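Local coordinates for protein amidase, hydantoinase/carbamoylase family (Paraburkholderia phymatum, PDB 6C0D) that probably hydrolyses N-carbamoyl-L-amino acids to the free amino acids as a zinc-binding, homodimeric amidase of the peptidase M20 family, at residues A[213-218]-A[295-300]; A[334-339]-A[371-376]; A[225-230]-A[321-326]. All coordinates share one frame; numbering follows the deposited sequence. Where two conformers were deposited one is given.

Contact 1 of 3, residues A[213-218]-A[295-300]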
loop_
_atom_site.group_PDB
_atom_site.type_symbol
_atom_site.label_atom_id
_atom_site.label_comp_id
_atom_site.label_asym_id
_atom_site.label_seq_id
_atom_site.Cartn_x
_atom_site.Cartn_y
_atom_site.Cartn_z
ATOM N N VAL A 213 26.122 23.262 -12.156
ATOM C CA VAL A 213 24.749 22.866 -12.491
ATOM C C VAL A 213 24.330 23.443 -13.845
ATOM O O VAL A 213 24.423 24.656 -14.091
ATOM C CB VAL A 213 23.790 23.280 -11.367
ATOM C CG1 VAL A 213 22.323 23.019 -11.764
ATOM C CG2 VAL A 213 24.128 22.481 -10.062
ATOM N N THR A 214 23.876 22.564 -14.743
ATOM C CA THR A 214 23.417 22.994 -16.068
ATOM C C THR A 214 21.982 23.497 -16.022
ATOM O O THR A 214 21.660 24.570 -16.557
ATOM C CB THR A 214 23.507 21.814 -17.039
ATOM O OG1 THR A 214 22.832 20.691 -16.447
ATOM C CG2 THR A 214 24.964 21.451 -17.285
ATOM N N THR A 215 21.105 22.701 -15.415
ATOM C CA THR A 215 19.662 22.877 -15.494
ATOM C C THR A 215 19.067 22.284 -14.230
ATOM O O THR A 215 19.526 21.233 -13.767
ATOM C CB THR A 215 19.083 22.132 -16.709
ATOM O OG1 THR A 215 19.740 22.563 -17.900
ATOM C CG2 THR A 215 17.579 22.376 -16.845
ATOM N N ILE A 216 18.059 22.947 -13.681
ATOM C CA ILE A 216 17.227 22.363 -12.632
ATOM C C ILE A 216 16.071 21.623 -13.305
ATOM O O ILE A 216 15.343 22.208 -14.114
ATOM C CB ILE A 216 16.730 23.451 -11.671
ATOM C CG1 ILE A 216 17.943 24.113 -10.992
ATOM C CG2 ILE A 216 15.759 22.880 -10.639
ATOM C CD1 ILE A 216 17.567 25.322 -10.129
ATOM N N VAL A 217 15.919 20.327 -13.004
ATOM C CA VAL A 217 15.023 19.488 -13.809
ATOM C C VAL A 217 13.579 19.932 -13.621
ATOM O O VAL A 217 13.196 20.474 -12.576
ATOM C CB VAL A 217 15.172 17.994 -13.449
ATOM C CG1 VAL A 217 16.581 17.478 -13.818
ATOM C CG2 VAL A 217 14.872 17.796 -11.967
ATOM N N GLY A 218 12.771 19.742 -14.671
ATOM C CA GLY A 218 11.336 19.837 -14.518
ATOM C C GLY A 218 10.771 18.572 -13.886
ATOM O O GLY A 218 11.449 17.544 -13.817
ATOM N N ARG A 295 11.161 13.185 -13.789
ATOM C CA ARG A 295 11.909 14.438 -13.887
ATOM C C ARG A 295 12.897 14.350 -15.032
ATOM O O ARG A 295 13.452 13.284 -15.302
ATOM C CB ARG A 295 12.697 14.760 -12.603
ATOM C CG ARG A 295 11.878 14.641 -11.317
ATOM C CD ARG A 295 12.652 15.192 -10.113
ATOM N NE ARG A 295 12.030 14.777 -8.853
ATOM C CZ ARG A 295 12.132 15.442 -7.707
ATOM N NH1 ARG A 295 12.831 16.571 -7.654
ATOM N NH2 ARG A 295 11.516 14.994 -6.616
ATOM N N ASP A 296 13.140 15.494 -15.678
ATOM C CA ASP A 296 14.143 15.543 -16.724
ATOM C C ASP A 296 14.529 17.003 -16.957
ATOM O O ASP A 296 13.728 17.912 -16.740
ATOM C CB ASP A 296 13.635 14.911 -18.020
ATOM C CG ASP A 296 14.766 14.535 -18.955
ATOM O OD1 ASP A 296 15.466 13.538 -18.653
ATOM O OD2 ASP A 296 14.988 15.250 -19.964
ATOM N N ALA A 297 15.761 17.207 -17.411
ATOM C CA ALA A 297 16.224 18.562 -17.720
ATOM C C ALA A 297 15.787 19.047 -19.093
ATOM O O ALA A 297 15.892 20.252 -19.376
ATOM C CB ALA A 297 17.754 18.611 -17.653
ATOM N N ASN A 298 15.326 18.144 -19.964
ATOM C CA ASN A 298 15.033 18.483 -21.349
ATOM C C ASN A 298 13.528 18.659 -21.527
ATOM O O ASN A 298 12.776 17.674 -21.388
ATOM C CB ASN A 298 15.565 17.389 -22.279
ATOM C CG ASN A 298 15.451 17.762 -23.757
ATOM O OD1 ASN A 298 14.361 17.907 -24.285
ATOM N ND2 ASN A 298 16.588 17.900 -24.425
ATOM N N PRO A 299 13.031 19.865 -21.810
ATOM C CA PRO A 299 11.572 20.036 -21.872
ATOM C C PRO A 299 10.912 19.176 -22.937
ATOM O O PRO A 299 9.793 18.693 -22.717
ATOM C CB PRO A 299 11.402 21.543 -22.156
ATOM C CG PRO A 299 12.718 22.002 -22.656
ATOM C CD PRO A 299 13.756 21.141 -22.024
ATOM N N ASN A 300 11.559 18.981 -24.094
ATOM C CA ASN A 300 10.971 18.122 -25.119
ATOM C C ASN A 300 10.794 16.701 -24.599
ATOM O O ASN A 300 9.760 16.063 -24.843
ATOM C CB ASN A 300 11.844 18.102 -26.374
ATOM C CG ASN A 300 11.611 19.306 -27.273
ATOM O OD1 ASN A 300 10.645 20.045 -27.098
ATOM N ND2 ASN A 300 12.481 19.483 -28.262
#
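Val-217 divides its two methyls between the Arg-295 side chain and the Asp-296 to Ala-297 peptide. Val-217 CG2 meets the aliphatic start of the arginine, 3.8 Å from Arg-295 CB, and the two side chains cross at about a right angle. With chi1 at -65°, Val-217 CG1 stands opposite its own carbonyl carbon and reaches the peptide, 3.7 Å from Ala-297 N. Two residues back, Thr-215 adds its methyl: Thr-215 CG2 sits 3.9 Å from Ala-297 CB.

Two backbone bonds tie Gly-218 to Asp-296 as an antiparallel hydrogen-bonded pair. Gly-218 N gives to Asp-296 O at 2.9 Å. Asp-296 N gives to Gly-218 O at 3.2 Å. The same Gly-218 O also takes a CA-H...O contact from Arg-295 CA at 3.1 Å.

Further out, Asp-296 OD2 accepts from Asn-298 N at 2.9 Å, which makes an Asx turn. OD2 also pairs with Arg-301, and OD1 bonds Thr-267. Asn-298 then N-caps helix 299-317. The Arg-295 chain runs extended away from the contact. Its NE bonds Gln-293, and NH1 forms a salt bridge to a bound HEPES sulfonate, probably from the crystallisation liquor.

Arg-295 also packs on Ser-282 of the second subunit. By family analogy, this pairing probably lies where strand 210-227 runs into the lid (dimerisation) domain of M20 enzymes.

Contact 2 of 3, residues A[334-339]-A[371-376]; sequences EPVTMD and VIAQHI. With EDO (1,2-ethanediol), chain I.
Val-336 turns CG1 opposite its own backbone N (chi1 173°), and this methyl meets Ala-373 CB at 3.7 Å. Met-338 starts out away from the other segment. Bends at chi2 (-69°) and chi3 (93°) fold its chain back, and Met-338 CE comes to 3.9 Å from the same Ala-373 CB. One small methyl is thus touched by two side chains of 334-339.

The second Val-336 methyl, CG2, lies 3.8 Å from Gln-374 NE2 in one of two conformers of the glutamine. In that conformer the Gln-374 chain is extended beyond CG and crosses the valine at about a right angle. Its amide nitrogen bonds Gln-370 O. No hydrogen bond joins the two segments; the contact is mainly methyl against methyl, with the Gln-374 amide beside it.

Around Ala-373 the chain turns: Ile-372 O accepts from both His-375 N and Ile-376 N. Ala-373 O takes a hydrogen bond of 2.8 Å from O1 of an ethanediol, probably from the crystallisation liquor.

Strand 336-337 is itself bonded to strand 210-227 through Val-336 with Ile-216. The contact packs the residues around Ala-373 against this short strand, probably on the catalytic-domain side, as in other M20 enzymes.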
loop_
_atom_site.group_PDB
_atom_site.type_symbol
_atom_site.label_atom_id
_atom_site.label_comp_id
_atom_site.label_asym_id
_atom_site.label_seq_id
_atom_site.Cartn_x
_atom_site.Cartn_y
_atom_site.Cartn_z
ATOM N N GLU A 334 8.552 23.189 -15.021
ATOM C CA GLU A 334 9.358 23.064 -16.223
ATOM C C GLU A 334 10.836 23.084 -15.856
ATOM O O GLU A 334 11.209 23.617 -14.806
ATOM C CB GLU A 334 9.050 24.220 -17.185
ATOM C CG GLU A 334 7.613 24.178 -17.749
ATOM C CD GLU A 334 7.327 22.836 -18.404
ATOM O OE1 GLU A 334 7.890 22.581 -19.487
ATOM O OE2 GLU A 334 6.576 22.022 -17.826
ATOM N N PRO A 335 11.704 22.518 -16.697
ATOM C CA PRO A 335 13.150 22.701 -16.487
ATOM C C PRO A 335 13.508 24.181 -16.502
ATOM O O PRO A 335 12.877 24.993 -17.187
ATOM C CB PRO A 335 13.787 21.972 -17.676
ATOM C CG PRO A 335 12.675 20.992 -18.188
ATOM C CD PRO A 335 11.403 21.755 -17.924
ATOM N N VAL A 336 14.537 24.529 -15.733
ATOM C CA VAL A 336 14.999 25.914 -15.624
ATOM C C VAL A 336 16.507 25.890 -15.828
ATOM O O VAL A 336 17.236 25.317 -15.011
ATOM C CB VAL A 336 14.627 26.558 -14.278
ATOM C CG1 VAL A 336 15.283 27.948 -14.160
ATOM C CG2 VAL A 336 13.098 26.705 -14.145
ATOM N N THR A 337 16.979 26.492 -16.922
ATOM C CA THR A 337 18.413 26.444 -17.199
ATOM C C THR A 337 19.152 27.466 -16.350
ATOM O O THR A 337 18.644 28.556 -16.072
ATOM C CB THR A 337 18.695 26.721 -18.677
ATOM O OG1 THR A 337 18.304 28.059 -18.965
ATOM C CG2 THR A 337 17.888 25.788 -19.563
ATOM N N MET A 338 20.372 27.113 -15.951
ATOM C CA MET A 338 21.234 28.085 -15.303
ATOM C C MET A 338 21.939 28.914 -16.369
ATOM O O MET A 338 22.188 28.440 -17.482
ATOM C CB MET A 338 22.256 27.388 -14.400
ATOM C CG MET A 338 21.606 26.523 -13.290
ATOM S SD MET A 338 20.753 27.466 -12.027
ATOM C CE MET A 338 19.028 27.508 -12.650
ATOM N N ASP A 339 22.247 30.164 -16.023
ATOM C CA ASP A 339 22.809 31.093 -17.007
ATOM C C ASP A 339 24.100 30.536 -17.599
ATOM O O ASP A 339 24.989 30.109 -16.861
ATOM C CB ASP A 339 23.093 32.442 -16.339
ATOM C CG ASP A 339 23.539 33.484 -17.337
ATOM O OD1 ASP A 339 22.659 34.125 -17.947
ATOM O OD2 ASP A 339 24.769 33.626 -17.516
ATOM N N VAL A 371 13.489 29.695 -8.955
ATOM C CA VAL A 371 12.613 30.866 -8.946
ATOM C C VAL A 371 13.375 32.103 -9.416
ATOM O O VAL A 371 12.886 32.886 -10.242
ATOM C CB VAL A 371 12.027 31.068 -7.535
ATOM C CG1 VAL A 371 11.309 32.427 -7.407
ATOM C CG2 VAL A 371 11.079 29.912 -7.176
ATOM N N ILE A 372 14.571 32.305 -8.877
ATOM C CA ILE A 372 15.318 33.531 -9.161
ATOM C C ILE A 372 15.784 33.556 -10.615
ATOM O O ILE A 372 15.786 34.613 -11.259
ATOM C CB ILE A 372 16.478 33.662 -8.159
ATOM C CG1 ILE A 372 15.893 33.974 -6.774
ATOM C CG2 ILE A 372 17.486 34.765 -8.595
ATOM C CD1 ILE A 372 16.803 33.607 -5.642
ATOM N N ALA A 373 16.129 32.385 -11.171
ATOM C CA ALA A 373 16.677 32.305 -12.526
ATOM C C ALA A 373 15.719 32.816 -13.590
ATOM O O ALA A 373 16.164 33.182 -14.687
ATOM C CB ALA A 373 17.065 30.859 -12.864
ATOM N N GLN A 374 14.420 32.831 -13.309
ATOM C CA GLN A 374 13.456 33.330 -14.274
ATOM C C GLN A 374 13.449 34.857 -14.348
ATOM O O GLN A 374 12.782 35.414 -15.224
ATOM C CB GLN A 374 12.072 32.754 -13.926
ATOM C CG GLN A 374 12.127 31.199 -13.745
ATOM C CD GLN A 374 10.810 30.541 -13.316
ATOM O OE1 GLN A 374 9.725 31.039 -13.611
ATOM N NE2 GLN A 374 10.913 29.393 -12.625
ATOM N N HIS A 375 14.199 35.537 -13.473
ATOM C CA HIS A 375 14.217 36.997 -13.413
ATOM C C HIS A 375 15.585 37.610 -13.641
ATOM O O HIS A 375 15.677 38.674 -14.255
ATOM C CB HIS A 375 13.676 37.468 -12.059
ATOM C CG HIS A 375 12.250 37.083 -11.836
ATOM N ND1 HIS A 375 11.199 37.928 -12.115
ATOM C CD2 HIS A 375 11.701 35.922 -11.407
ATOM C CE1 HIS A 375 10.060 37.311 -11.850
ATOM N NE2 HIS A 375 10.338 36.091 -11.424
ATOM N N ILE A 376 16.644 36.992 -13.125
ATOM C CA ILE A 376 18.010 37.445 -13.371
ATOM C C ILE A 376 18.886 36.223 -13.608
ATOM O O ILE A 376 18.516 35.095 -13.246
ATOM C CB ILE A 376 18.574 38.272 -12.193
ATOM C CG1 ILE A 376 18.617 37.426 -10.913
ATOM C CG2 ILE A 376 17.802 39.608 -12.011
ATOM C CD1 ILE A 376 19.410 38.110 -9.800
HETATM C C1 EDO I . 16.850 35.957 -16.377
HETATM O O1 EDO I . 16.348 34.779 -17.007
HETATM C C2 EDO I . 17.852 36.651 -17.292
HETATM O O2 EDO I . 18.816 35.693 -17.739
#

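Contact 3 of 3, residues A[225-230]-A[321-326]. With EDO (1,2-ethanediol), chain H.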
loop_
_atom_site.group_PDB
_atom_site.type_symbol
_atom_site.label_atom_id
_atom_site.label_comp_id
_atom_site.label_asym_id
_atom_site.label_seq_id
_atom_site.Cartn_x
_atom_site.Cartn_y
_atom_site.Cartn_z
ATOM N N ARG A 225 -5.064 5.352 -11.415
ATOM C CA ARG A 225 -6.053 4.500 -10.765
ATOM C C ARG A 225 -6.466 3.376 -11.698
ATOM O O ARG A 225 -6.582 3.580 -12.910
ATOM C CB ARG A 225 -7.305 5.294 -10.380
ATOM C CG ARG A 225 -7.113 6.342 -9.303
ATOM C CD ARG A 225 -8.448 7.038 -9.005
ATOM N NE ARG A 225 -8.309 8.089 -7.998
ATOM C CZ ARG A 225 -9.150 9.110 -7.860
ATOM N NH1 ARG A 225 -10.186 9.230 -8.676
ATOM N NH2 ARG A 225 -8.943 10.022 -6.917
ATOM N N PHE A 226 -6.724 2.204 -11.121
ATOM C CA PHE A 226 -7.177 1.029 -11.849
ATOM C C PHE A 226 -8.477 0.570 -11.220
ATOM O O PHE A 226 -8.553 0.420 -9.997
ATOM C CB PHE A 226 -6.116 -0.076 -11.810
ATOM C CG PHE A 226 -4.866 0.328 -12.515
ATOM C CD1 PHE A 226 -3.900 1.083 -11.857
ATOM C CD2 PHE A 226 -4.696 0.035 -13.858
ATOM C CE1 PHE A 226 -2.745 1.507 -12.515
ATOM C CE2 PHE A 226 -3.543 0.456 -14.533
ATOM C CZ PHE A 226 -2.570 1.197 -13.855
ATOM N N ILE A 227 -9.509 0.407 -12.045
ATOM C CA ILE A 227 -10.836 0.073 -11.553
ATOM C C ILE A 227 -11.201 -1.275 -12.134
ATOM O O ILE A 227 -11.457 -1.392 -13.340
ATOM C CB ILE A 227 -11.885 1.130 -11.919
ATOM C CG1 ILE A 227 -11.522 2.503 -11.319
ATOM C CG2 ILE A 227 -13.241 0.690 -11.403
ATOM C CD1 ILE A 227 -10.592 3.332 -12.184
ATOM N N GLY A 228 -11.221 -2.291 -11.279
ATOM C CA GLY A 228 -11.613 -3.620 -11.673
ATOM C C GLY A 228 -12.810 -4.082 -10.863
ATOM O O GLY A 228 -13.786 -3.340 -10.725
ATOM N N GLN A 229 -12.747 -5.298 -10.320
ATOM C CA GLN A 229 -13.870 -5.866 -9.593
ATOM C C GLN A 229 -13.351 -6.680 -8.415
ATOM O O GLN A 229 -12.466 -7.516 -8.588
ATOM C CB GLN A 229 -14.701 -6.741 -10.527
ATOM C CG GLN A 229 -15.878 -7.422 -9.908
ATOM C CD GLN A 229 -16.612 -8.239 -10.941
ATOM O OE1 GLN A 229 -17.369 -7.697 -11.740
ATOM N NE2 GLN A 229 -16.356 -9.544 -10.961
ATOM N N ARG A 230 -13.885 -6.412 -7.226
ATOM C CA ARG A 230 -13.575 -7.222 -6.054
ATOM C C ARG A 230 -14.121 -8.629 -6.250
ATOM O O ARG A 230 -15.200 -8.806 -6.819
ATOM C CB ARG A 230 -14.213 -6.607 -4.808
ATOM C CG ARG A 230 -13.273 -6.032 -3.801
ATOM C CD ARG A 230 -14.041 -5.478 -2.605
ATOM N NE ARG A 230 -13.534 -4.163 -2.222
ATOM C CZ ARG A 230 -13.777 -3.586 -1.053
ATOM N NH1 ARG A 230 -13.265 -2.394 -0.779
ATOM N NH2 ARG A 230 -14.523 -4.216 -0.152
ATOM N N LEU A 321 -9.880 -5.321 -19.409
ATOM C CA LEU A 321 -11.133 -5.232 -18.663
ATOM C C LEU A 321 -11.023 -4.283 -17.480
ATOM O O LEU A 321 -12.013 -3.636 -17.122
ATOM C CB LEU A 321 -11.560 -6.615 -18.172
ATOM C CG LEU A 321 -12.031 -7.608 -19.236
ATOM C CD1 LEU A 321 -12.427 -8.930 -18.579
ATOM C CD2 LEU A 321 -13.197 -6.999 -19.989
ATOM N N VAL A 322 -9.844 -4.175 -16.871
ATOM C CA VAL A 322 -9.630 -3.206 -15.798
ATOM C C VAL A 322 -9.385 -1.839 -16.429
ATOM O O VAL A 322 -8.469 -1.678 -17.241
ATOM C CB VAL A 322 -8.446 -3.622 -14.904
ATOM C CG1 VAL A 322 -8.177 -2.565 -13.849
ATOM C CG2 VAL A 322 -8.717 -4.987 -14.221
ATOM N N ARG A 323 -10.189 -0.846 -16.050
ATOM C CA ARG A 323 -10.041 0.493 -16.606
ATOM C C ARG A 323 -8.930 1.254 -15.893
ATOM O O ARG A 323 -8.788 1.164 -14.677
ATOM C CB ARG A 323 -11.348 1.275 -16.488
ATOM C CG ARG A 323 -11.252 2.710 -17.021
ATOM C CD ARG A 323 -12.629 3.365 -17.068
ATOM N NE ARG A 323 -13.319 3.297 -15.780
ATOM C CZ ARG A 323 -13.246 4.240 -14.845
ATOM N NH1 ARG A 323 -12.512 5.323 -15.048
ATOM N NH2 ARG A 323 -13.904 4.103 -13.704
ATOM N N ALA A 324 -8.151 2.026 -16.663
ATOM C CA ALA A 324 -7.099 2.887 -16.132
ATOM C C ALA A 324 -7.521 4.351 -16.202
ATOM O O ALA A 324 -8.187 4.782 -17.148
ATOM C CB ALA A 324 -5.784 2.704 -16.902
ATOM N N GLU A 325 -7.106 5.131 -15.201
ATOM C CA GLU A 325 -7.543 6.517 -15.098
ATOM C C GLU A 325 -6.379 7.367 -14.611
ATOM O O GLU A 325 -5.867 7.142 -13.511
ATOM C CB GLU A 325 -8.731 6.637 -14.151
ATOM C CG GLU A 325 -9.240 8.046 -13.974
ATOM C CD GLU A 325 -10.335 8.110 -12.931
ATOM O OE1 GLU A 325 -10.517 9.189 -12.326
ATOM O OE2 GLU A 325 -11.000 7.070 -12.715
ATOM N N LEU A 326 -5.964 8.338 -15.419
ATOM C CA LEU A 326 -4.783 9.145 -15.124
ATOM C C LEU A 326 -5.212 10.482 -14.537
ATOM O O LEU A 326 -6.072 11.163 -15.110
ATOM C CB LEU A 326 -3.966 9.366 -16.396
ATOM C CG LEU A 326 -2.636 10.106 -16.283
ATOM C CD1 LEU A 326 -1.620 9.262 -15.563
ATOM C CD2 LEU A 326 -2.153 10.478 -17.676
HETATM C C1 EDO H . -7.299 -7.892 -18.949
HETATM O O1 EDO H . -8.195 -8.365 -19.955
HETATM C C2 EDO H . -8.105 -7.421 -17.752
HETATM O O2 EDO H . -7.532 -6.223 -17.210
#
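Ile-227 lays CD1 over one face of the Arg-323 guanidinium, 3.6 Å above its plane and offset toward the rim. The two side chains run side by side and point the same way. CG1 of Ile-227 is 3.7 Å from Arg-323 NH2. A bend at chi3 (54°) turns the arginine so that Arg-323 NH1 reaches Glu-325 OE2, in a salt bridge of 3.3 Å. The nitrogen comes from above the carboxylate plane. Glu-325 OE1 faces Arg-225 NH1 in a long salt bridge of 3.7 Å, with the two flat groups 77° apart. Both arginines have a second conformer, so this network holds for the conformers described and is tentative.

Beneath these side chains, strands 225-227 and 323-326 pair antiparallel. Helices 244-262 and 299-317 pack on one face of the sheet, consistent with the lid domain of M20 enzymes. Arg-225 with Glu-325 and Ile-227 with Arg-323 are hydrogen-bonded pairs, with two backbone bonds each. Phe-226 with Ala-324 is the non-hydrogen-bonded pair between them.

The sheet face carrying Phe-226 and Ala-324 is apolar. Phe-226 CE2 comes to 4.0 Å from Ala-324 CB. Val-322 CG1 packs on Phe-226 CB at 3.8 Å and stands at the edge of the ring, near its plane. Phe-251 of helix 244-262 meets the same ring with planes at about 65°, and Trp-316 of helix 299-317 touches Ala-324. At the end of the pairing, Val-322 N gives a hydrogen bond to O2 of an ethanediol.

How the contacts relate
Strand 210-227 links all three contacts. Contact 1 uses its earlier part and contact 3 its far end, with centres about 32 Å apart. Contact 2 reaches it through the neighbouring strand 336-337. Contacts 1 and 2 touch, and their centres are about 11 Å apart. Contacts 2 and 3 lie about 39 Å apart between centres. Along the chain, contacts 1 and 3 interleave, joined by helix 299-317, which runs from the end of contact 1 toward strand 323-328. Contact 2 comes after both. The long strand therefore carries the chain from the zinc-bearing catalytic domain into what is probably the lid domain.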